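Local coordinates for protein beta-mannosidase GH2 (Hypocrea lixii, PDB 4UOJ) that probably hydrolyses terminal beta-linked mannose from the non-reducing ends of mannosides, as a retaining glycoside hydrolase of family 2, at residues V272-A277 / Y324-S329; S770-D775 / A782-M787. One frame throughout, in Å; residues are numbered along the deposited sequence.

Contact 1 (V272-A277 / Y324-S329); sequences VIITDA and YNITVS. With NAG (2-acetamido-2-deoxy-beta-D-glucopyranose), chain S.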
ATOM      1  N   VAL A 272      20.367 -26.694   7.967  1.00 71.29           N
ATOM      2  CA  VAL A 272      19.246 -25.857   8.441  1.00 68.98           C
ATOM      3  C   VAL A 272      18.551 -26.433   9.672  1.00 70.56           C
ATOM      4  O   VAL A 272      18.520 -27.646   9.866  1.00 73.96           O
ATOM      5  CB  VAL A 272      18.180 -25.517   7.353  1.00 68.95           C
ATOM      6  CG1 VAL A 272      18.746 -24.582   6.303  1.00 68.46           C
ATOM      7  CG2 VAL A 272      17.585 -26.767   6.719  1.00 70.02           C
ATOM      8  N   ILE A 273      17.967 -25.544  10.475  1.00 66.76           N
ATOM      9  CA  ILE A 273      17.065 -25.875  11.580  1.00 65.91           C
ATOM     10  C   ILE A 273      15.818 -25.042  11.317  1.00 63.37           C
ATOM     11  O   ILE A 273      15.887 -23.819  11.319  1.00 64.99           O
ATOM     12  CB  ILE A 273      17.653 -25.637  13.000  1.00 68.36           C
ATOM     13  CG1 ILE A 273      18.907 -26.502  13.240  1.00 71.26           C
ATOM     14  CG2 ILE A 273      16.601 -25.930  14.074  1.00 68.33           C
ATOM     15  CD1 ILE A 273      19.801 -26.035  14.397  1.00 74.93           C
ATOM     16  N   ILE A 274      14.705 -25.705  11.019  1.00 62.84           N
ATOM     17  CA  ILE A 274      13.414 -25.053  10.798  1.00 61.41           C
ATOM     18  C   ILE A 274      12.540 -25.349  12.018  1.00 65.57           C
ATOM     19  O   ILE A 274      12.123 -26.483  12.246  1.00 68.24           O
ATOM     20  CB  ILE A 274      12.744 -25.431   9.450  1.00 61.26           C
ATOM     21  CG1 ILE A 274      13.718 -25.201   8.270  1.00 61.60           C
ATOM     22  CG2 ILE A 274      11.456 -24.624   9.256  1.00 59.73           C
ATOM     23  CD1 ILE A 274      13.253 -25.682   6.895  1.00 63.12           C
ATOM     24  N   THR A 275      12.336 -24.324  12.837  1.00 65.82           N
ATOM     25  CA  THR A 275      11.543 -24.397  14.048  1.00 66.32           C
ATOM     26  C   THR A 275      10.272 -23.546  13.910  1.00 66.43           C
ATOM     27  O   THR A 275      10.228 -22.633  13.096  1.00 66.94           O
ATOM     28  CB  THR A 275      12.413 -24.021  15.275  1.00 73.92           C
ATOM     29  OG1 THR A 275      11.621 -24.123  16.447  1.00 78.93           O
ATOM     30  CG2 THR A 275      12.996 -22.607  15.214  1.00 74.00           C
ATOM     31  N   ASP A 276       9.228 -23.858  14.687  1.00 67.96           N
ATOM     32  CA  ASP A 276       7.978 -23.082  14.721  1.00 65.96           C
ATOM     33  C   ASP A 276       8.294 -21.677  15.260  1.00 66.45           C
ATOM     34  O   ASP A 276       9.002 -21.550  16.262  1.00 68.25           O
ATOM     35  CB  ASP A 276       6.936 -23.797  15.610  1.00 68.31           C
ATOM     36  CG  ASP A 276       5.487 -23.319  15.440  1.00 71.14           C
ATOM     37  OD1 ASP A 276       5.228 -22.115  15.588  1.00 70.17           O
ATOM     38  OD2 ASP A 276       4.593 -24.168  15.242  1.00 74.31           O
ATOM     39  N   ALA A 277       7.805 -20.626  14.572  1.00 63.21           N
ATOM     40  CA  ALA A 277       8.042 -19.228  14.970  1.00 62.54           C
ATOM     41  C   ALA A 277       7.453 -18.889  16.343  1.00 67.38           C
ATOM     42  O   ALA A 277       7.974 -18.007  17.033  1.00 67.78           O
ATOM     43  CB  ALA A 277       7.514 -18.275  13.918  1.00 61.05           C
ATOM     44  N   TYR A 324       7.553 -19.892  10.434  1.00 54.01           N
ATOM     45  CA  TYR A 324       8.657 -20.731  10.891  1.00 54.52           C
ATOM     46  C   TYR A 324       9.938 -19.934  10.862  1.00 54.87           C
ATOM     47  O   TYR A 324      10.115 -19.086  10.000  1.00 53.72           O
ATOM     48  CB  TYR A 324       8.807 -21.982  10.009  1.00 54.21           C
ATOM     49  CG  TYR A 324       7.695 -22.999  10.153  1.00 54.96           C
ATOM     50  CD1 TYR A 324       7.781 -24.032  11.084  1.00 57.05           C
ATOM     51  CD2 TYR A 324       6.570 -22.951   9.338  1.00 53.66           C
ATOM     52  CE1 TYR A 324       6.763 -24.969  11.214  1.00 57.60           C
ATOM     53  CE2 TYR A 324       5.551 -23.892   9.449  1.00 53.99           C
ATOM     54  CZ  TYR A 324       5.647 -24.897  10.391  1.00 57.86           C
ATOM     55  OH  TYR A 324       4.642 -25.826  10.499  1.00 58.17           O
ATOM     56  N   ASN A 325      10.821 -20.215  11.814  1.00 56.49           N
ATOM     57  CA  ASN A 325      12.137 -19.588  11.868  1.00 57.04           C
ATOM     58  C   ASN A 325      13.180 -20.530  11.299  1.00 60.24           C
ATOM     59  O   ASN A 325      13.458 -21.579  11.875  1.00 64.92           O
ATOM     60  CB  ASN A 325      12.507 -19.191  13.302  1.00 59.23           C
ATOM     61  CG  ASN A 325      11.961 -17.829  13.693  1.00 72.30           C
ATOM     62  OD1 ASN A 325      10.994 -17.340  13.122  1.00 75.97           O
ATOM     63  ND2 ASN A 325      12.578 -17.218  14.680  1.00 69.68           N
ATOM     64  N   ILE A 326      13.771 -20.144  10.176  1.00 57.99           N
ATOM     65  CA  ILE A 326      14.803 -20.948   9.509  1.00 58.28           C
ATOM     66  C   ILE A 326      16.184 -20.353   9.774  1.00 59.99           C
ATOM     67  O   ILE A 326      16.407 -19.169   9.540  1.00 59.59           O
ATOM     68  CB  ILE A 326      14.524 -21.198   7.998  1.00 59.17           C
ATOM     69  CG1 ILE A 326      15.645 -22.043   7.355  1.00 61.43           C
ATOM     70  CG2 ILE A 326      14.304 -19.889   7.234  1.00 59.16           C
ATOM     71  CD1 ILE A 326      15.374 -22.593   5.964  1.00 63.37           C
ATOM     72  N   THR A 327      17.095 -21.181  10.286  1.00 59.74           N
ATOM     73  CA  THR A 327      18.460 -20.768  10.566  1.00 59.69           C
ATOM     74  C   THR A 327      19.357 -21.609   9.685  1.00 62.79           C
ATOM     75  O   THR A 327      19.375 -22.829   9.821  1.00 66.34           O
ATOM     76  CB  THR A 327      18.773 -20.861  12.075  1.00 62.29           C
ATOM     77  OG1 THR A 327      17.772 -20.145  12.805  1.00 62.69           O
ATOM     78  CG2 THR A 327      20.147 -20.284  12.425  1.00 59.90           C
ATOM     79  N   VAL A 328      20.056 -20.956   8.747  1.00 62.16           N
ATOM     80  CA  VAL A 328      20.957 -21.608   7.805  1.00 62.32           C
ATOM     81  C   VAL A 328      22.372 -21.430   8.312  1.00 65.97           C
ATOM     82  O   VAL A 328      22.791 -20.304   8.566  1.00 64.85           O
ATOM     83  CB  VAL A 328      20.807 -21.073   6.359  1.00 63.81           C
ATOM     84  CG1 VAL A 328      21.588 -21.936   5.372  1.00 64.39           C
ATOM     85  CG2 VAL A 328      19.339 -20.984   5.941  1.00 62.07           C
ATOM     86  N   SER A 329      23.090 -22.553   8.489  1.00 68.76           N
ATOM     87  CA  SER A 329      24.476 -22.569   8.984  1.00 68.56           C
ATOM     88  C   SER A 329      25.426 -23.076   7.910  1.00 70.19           C
ATOM     89  O   SER A 329      25.226 -24.149   7.354  1.00 71.32           O
ATOM     90  CB  SER A 329      24.599 -23.417  10.246  1.00 69.45           C
ATOM     91  OG  SER A 329      23.980 -22.778  11.344  1.00 72.75           O
TER
HETATM   92  C1  NAG S1005      11.953 -16.122  15.260  0.50 26.40           C
HETATM   93  C2  NAG S1005      12.069 -15.845  16.753  0.50 25.14           C
HETATM   94  C3  NAG S1005      11.579 -14.442  17.066  0.50 25.10           C
HETATM   95  C4  NAG S1005      12.250 -13.416  16.157  0.50 24.85           C
HETATM   96  C5  NAG S1005      12.116 -13.811  14.696  0.50 25.21           C
HETATM   97  C6  NAG S1005      12.871 -12.814  13.808  0.50 24.81           C
HETATM   98  C7  NAG S1005      11.784 -17.965  17.888  0.50 27.31           C
HETATM   99  C8  NAG S1005      10.871 -18.860  18.680  0.50 26.45           C
HETATM  100  N2  NAG S1005      11.255 -16.796  17.493  0.50 25.68           N
HETATM  101  O3  NAG S1005      11.877 -14.169  18.449  0.50 25.47           O
HETATM  102  O4  NAG S1005      11.639 -12.134  16.363  0.50 25.70           O
HETATM  103  O5  NAG S1005      12.671 -15.120  14.524  0.50 26.19           O
HETATM  104  O6  NAG S1005      12.709 -13.211  12.439  0.50 26.33           O
HETATM  105  O7  NAG S1005      12.947 -18.303  17.604  0.50 26.13           O

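Contact 2 (S770-D775 / A782-M787); sequences SLTWVD and ANNAGM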
ATOM      1  N   SER A 770     -33.409  -8.372   6.764  1.00 56.39           N
ATOM      2  CA  SER A 770     -34.484  -7.549   7.311  1.00 56.85           C
ATOM      3  C   SER A 770     -34.602  -6.241   6.484  1.00 57.12           C
ATOM      4  O   SER A 770     -33.592  -5.573   6.230  1.00 54.28           O
ATOM      5  CB  SER A 770     -34.160  -7.243   8.771  1.00 58.85           C
ATOM      6  OG  SER A 770     -35.161  -6.493   9.395  1.00 68.36           O
ATOM      7  N   LEU A 771     -35.829  -5.904   6.037  1.00 55.72           N
ATOM      8  CA  LEU A 771     -36.075  -4.733   5.187  1.00 55.54           C
ATOM      9  C   LEU A 771     -37.167  -3.862   5.780  1.00 57.35           C
ATOM     10  O   LEU A 771     -38.348  -4.191   5.666  1.00 62.26           O
ATOM     11  CB  LEU A 771     -36.416  -5.170   3.741  1.00 56.63           C
ATOM     12  CG  LEU A 771     -35.403  -6.083   3.043  1.00 57.06           C
ATOM     13  CD1 LEU A 771     -36.054  -6.866   1.947  1.00 58.59           C
ATOM     14  CD2 LEU A 771     -34.201  -5.311   2.523  1.00 58.01           C
ATOM     15  N   THR A 772     -36.770  -2.777   6.455  1.00 53.39           N
ATOM     16  CA  THR A 772     -37.699  -1.900   7.177  1.00 53.62           C
ATOM     17  C   THR A 772     -37.781  -0.508   6.561  1.00 55.06           C
ATOM     18  O   THR A 772     -36.789   0.231   6.525  1.00 53.78           O
ATOM     19  CB  THR A 772     -37.357  -1.856   8.676  1.00 55.21           C
ATOM     20  OG1 THR A 772     -37.084  -3.176   9.150  1.00 55.68           O
ATOM     21  CG2 THR A 772     -38.467  -1.250   9.494  1.00 55.07           C
ATOM     22  N   TRP A 773     -38.969  -0.166   6.065  1.00 54.91           N
ATOM     23  CA  TRP A 773     -39.236   1.130   5.467  1.00 54.82           C
ATOM     24  C   TRP A 773     -39.857   2.019   6.541  1.00 57.31           C
ATOM     25  O   TRP A 773     -40.932   1.712   7.061  1.00 59.53           O
ATOM     26  CB  TRP A 773     -40.172   0.997   4.259  1.00 56.80           C
ATOM     27  CG  TRP A 773     -39.508   0.652   2.964  1.00 56.01           C
ATOM     28  CD1 TRP A 773     -39.564  -0.537   2.318  1.00 57.09           C
ATOM     29  CD2 TRP A 773     -38.765   1.538   2.114  1.00 55.26           C
ATOM     30  NE1 TRP A 773     -38.884  -0.463   1.130  1.00 57.27           N
ATOM     31  CE2 TRP A 773     -38.387   0.804   0.979  1.00 58.02           C
ATOM     32  CE3 TRP A 773     -38.381   2.881   2.206  1.00 54.27           C
ATOM     33  CZ2 TRP A 773     -37.626   1.365  -0.053  1.00 56.80           C
ATOM     34  CZ3 TRP A 773     -37.638   3.430   1.189  1.00 54.65           C
ATOM     35  CH2 TRP A 773     -37.270   2.679   0.072  1.00 55.35           C
ATOM     36  N   VAL A 774     -39.172   3.095   6.887  1.00 54.66           N
ATOM     37  CA  VAL A 774     -39.662   4.057   7.847  1.00 55.32           C
ATOM     38  C   VAL A 774     -39.532   5.457   7.298  1.00 55.84           C
ATOM     39  O   VAL A 774     -38.762   5.710   6.425  1.00 56.04           O
ATOM     40  CB  VAL A 774     -38.947   3.953   9.209  1.00 56.25           C
ATOM     41  CG1 VAL A 774     -39.098   2.573   9.789  1.00 56.88           C
ATOM     42  CG2 VAL A 774     -37.492   4.316   9.105  1.00 54.25           C
ATOM     43  N   ASP A 775     -40.327   6.368   7.805  1.00 54.61           N
ATOM     44  CA  ASP A 775     -40.126   7.772   7.500  1.00 54.43           C
ATOM     45  C   ASP A 775     -39.017   8.338   8.375  1.00 53.96           C
ATOM     46  O   ASP A 775     -38.525   7.670   9.244  1.00 52.31           O
ATOM     47  CB  ASP A 775     -41.425   8.582   7.562  1.00 55.90           C
ATOM     48  CG  ASP A 775     -41.940   8.805   8.966  1.00 61.07           C
ATOM     49  OD1 ASP A 775     -41.223   8.698   9.949  1.00 59.89           O
ATOM     50  OD2 ASP A 775     -43.115   9.120   9.094  1.00 69.03           O
ATOM     51  N   ALA A 782     -46.752   2.584   5.750  1.00 70.36           N
ATOM     52  CA  ALA A 782     -47.850   1.622   5.612  1.00 71.79           C
ATOM     53  C   ALA A 782     -47.491   0.461   4.687  1.00 71.73           C
ATOM     54  O   ALA A 782     -46.975   0.681   3.595  1.00 70.82           O
ATOM     55  CB  ALA A 782     -49.108   2.324   5.110  1.00 73.66           C
ATOM     56  N   ASN A 783     -47.748  -0.765   5.168  1.00 71.82           N
ATOM     57  CA  ASN A 783     -47.509  -2.038   4.480  1.00 75.38           C
ATOM     58  C   ASN A 783     -46.046  -2.228   4.071  1.00 74.65           C
ATOM     59  O   ASN A 783     -45.762  -2.905   3.074  1.00 76.11           O
ATOM     60  CB  ASN A 783     -48.455  -2.230   3.269  1.00 81.34           C
ATOM     61  CG  ASN A 783     -49.875  -1.781   3.523  1.00 93.76           C
ATOM     62  OD1 ASN A 783     -50.606  -2.374   4.323  1.00 92.81           O
ATOM     63  ND2 ASN A 783     -50.276  -0.702   2.857  1.00 91.31           N
ATOM     64  N   ASN A 784     -45.120  -1.631   4.857  1.00 71.09           N
ATOM     65  CA  ASN A 784     -43.669  -1.621   4.620  1.00 68.21           C
ATOM     66  C   ASN A 784     -43.354  -1.192   3.169  1.00 69.53           C
ATOM     67  O   ASN A 784     -42.539  -1.809   2.477  1.00 68.39           O
ATOM     68  CB  ASN A 784     -43.043  -2.974   4.998  1.00 67.15           C
ATOM     69  CG  ASN A 784     -41.544  -2.921   5.157  1.00 70.71           C
ATOM     70  OD1 ASN A 784     -41.014  -2.111   5.922  1.00 66.20           O
ATOM     71  ND2 ASN A 784     -40.836  -3.801   4.450  1.00 65.23           N
ATOM     72  N   ALA A 785     -44.072  -0.142   2.718  1.00 71.30           N
ATOM     73  CA  ALA A 785     -44.048   0.433   1.366  1.00 71.49           C
ATOM     74  C   ALA A 785     -44.303  -0.584   0.234  1.00 74.47           C
ATOM     75  O   ALA A 785     -43.873  -0.376  -0.908  1.00 76.30           O
ATOM     76  CB  ALA A 785     -42.756   1.200   1.136  1.00 70.67           C
ATOM     77  N   GLY A 786     -45.012  -1.665   0.559  1.00 72.56           N
ATOM     78  CA  GLY A 786     -45.323  -2.740  -0.388  1.00 74.66           C
ATOM     79  C   GLY A 786     -44.253  -3.811  -0.509  1.00 71.85           C
ATOM     80  O   GLY A 786     -44.424  -4.778  -1.243  1.00 74.35           O
ATOM     81  N   MET A 787     -43.146  -3.633   0.215  1.00 67.27           N
ATOM     82  CA  MET A 787     -41.998  -4.545   0.224  1.00 66.70           C
ATOM     83  C   MET A 787     -42.078  -5.503   1.417  1.00 66.46           C
ATOM     84  O   MET A 787     -42.579  -5.135   2.475  1.00 66.90           O
ATOM     85  CB  MET A 787     -40.682  -3.739   0.278  1.00 64.85           C
ATOM     86  CG  MET A 787     -39.432  -4.551  -0.026  1.00 65.27           C
ATOM     87  SD  MET A 787     -37.908  -3.589   0.049  1.00 62.48           S
ATOM     88  CE  MET A 787     -37.932  -2.821  -1.556  1.00 61.07           C
TER
HETATM   89  O   HOH W   1     -42.081  -0.753   8.088  1.00 49.33           O

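Contact 1 (V272-A277 / Y324-S329)
Val272 to Asp276 run antiparallel to Tyr324-Ser329, with strand axes 4.6 Å apart at closest approach, and Ile273 with Thr327 and Thr275 with Asn325 form the hydrogen-bonded pairs. The shortest of the four rungs is Asn325 N to Thr275 O at 2.8 Å. The face carrying Val272, Ile274, Ile326 and Val328 is aliphatic across the two strands. Ile274 and Ile326 lie side by side, CG1 to CG1 at 3.8 Å, and Val272 CG1 reaches Val328 CG2 at 3.7 Å while also touching the CD1 end of Ile326. With CG1 of Ile274 beside its own N (chi1 -53°), CG2 is left to lie against Tyr324 CB. An alanine in place of Ile274 would lack CG1 with its CD1 as well as CG2, and is likely to leave a gap beside Ile326 CG1 and Tyr324 CB. These two strands are the inner pair of a four-stranded sheet in the immunoglobulin-like beta sandwich of family 2 enzymes; Ile326 and Val328 bear on strand 252-261 of the opposing sheet. Tyr324 brings its ring edge to Thr275 O, its CD1 3.5 Å away, and its hydroxyl bonds Lys311 N. The other face is more polar: Thr275, Asn325 and Thr327 stand there beside the exposed Ile273, and Asn325-Ile326-Thr327 reads as an N-glycosylation sequon. Asn325 ND2 is indeed joined to C1 of an N-acetylglucosamine, which also bonds Gln343. Thr275 CG2 packs against Asn325 CB at 3.9 Å, and Ala277 CB touches Asn325 OD1 at 3.7 Å; the sugar's acetyl methyl, C8, comes to 3.4 Å from Ala277 O.

Contact 2 (S770-D775 / A782-M787)
Asn784 lays its side-chain amide against the backbone of Leu771 and Trp773, bonding to the end of strand 765-774 in the Ig-like domain, past its pairing with strand 790-795. Its OD1 takes the Trp773 N-H at 2.8 Å in an almost straight bond (171°), and its ND2 gives to Leu771 O, also at 2.8 Å. One amide in the loop connecting these strands thus serves the N-H and C=O that a neighbouring strand would otherwise meet. Above the Trp773 indole sits Ala785, its CB over the five-membered ring in a CH-pi contact 3.9 Å from the centroid. Met787 comes instead to the ring edge, a Met-aromatic contact in which NE1 makes a weak hydrogen bond to SD at 3.4 Å; the bend at chi3 (-81°) brings CE into the ring plane, near NE1. Leu771 CD1 touches the same sulfur.

Behind these contacts, the loop is wound in left-handed turns: Asn783 to Gly786 all have positive phi, and three successive backbone bonds, from Ala785 N to Ala782 O through Met787 N to Asn784 O, brace it. The second N-H of Asn784 ND2 goes to Met787 O, three residues further on, at 3.0 Å and helps fix the amide's rotation. Ile814 packs on both Trp773 and Ala785, and Leu753 and Ile804 on Met787. A single water donates to both Trp773 O and Asn784 OD1, giving that amide oxygen a second donor 2.8 Å away.

Overall arrangement
The two contacts sit in separate Ig-like domains, their centres about 61 Å apart, and do not touch. They share a strand order, though: in each sheet the first strand in the chain lies between the second and the third. Contact 1 joins the first strand to the third through regular backbone rungs, whereas contact 2 joins the first strand to the loop leading into the second, and there a side-chain amide supplies bonds to the strand backbone. Contact 1 is partly buried, with one greasy face turned into its sandwich and one glycan-bearing face turned outward. Contact 2 is buried, and its chemistry is indole, sulfur and amide, with no sugar attached.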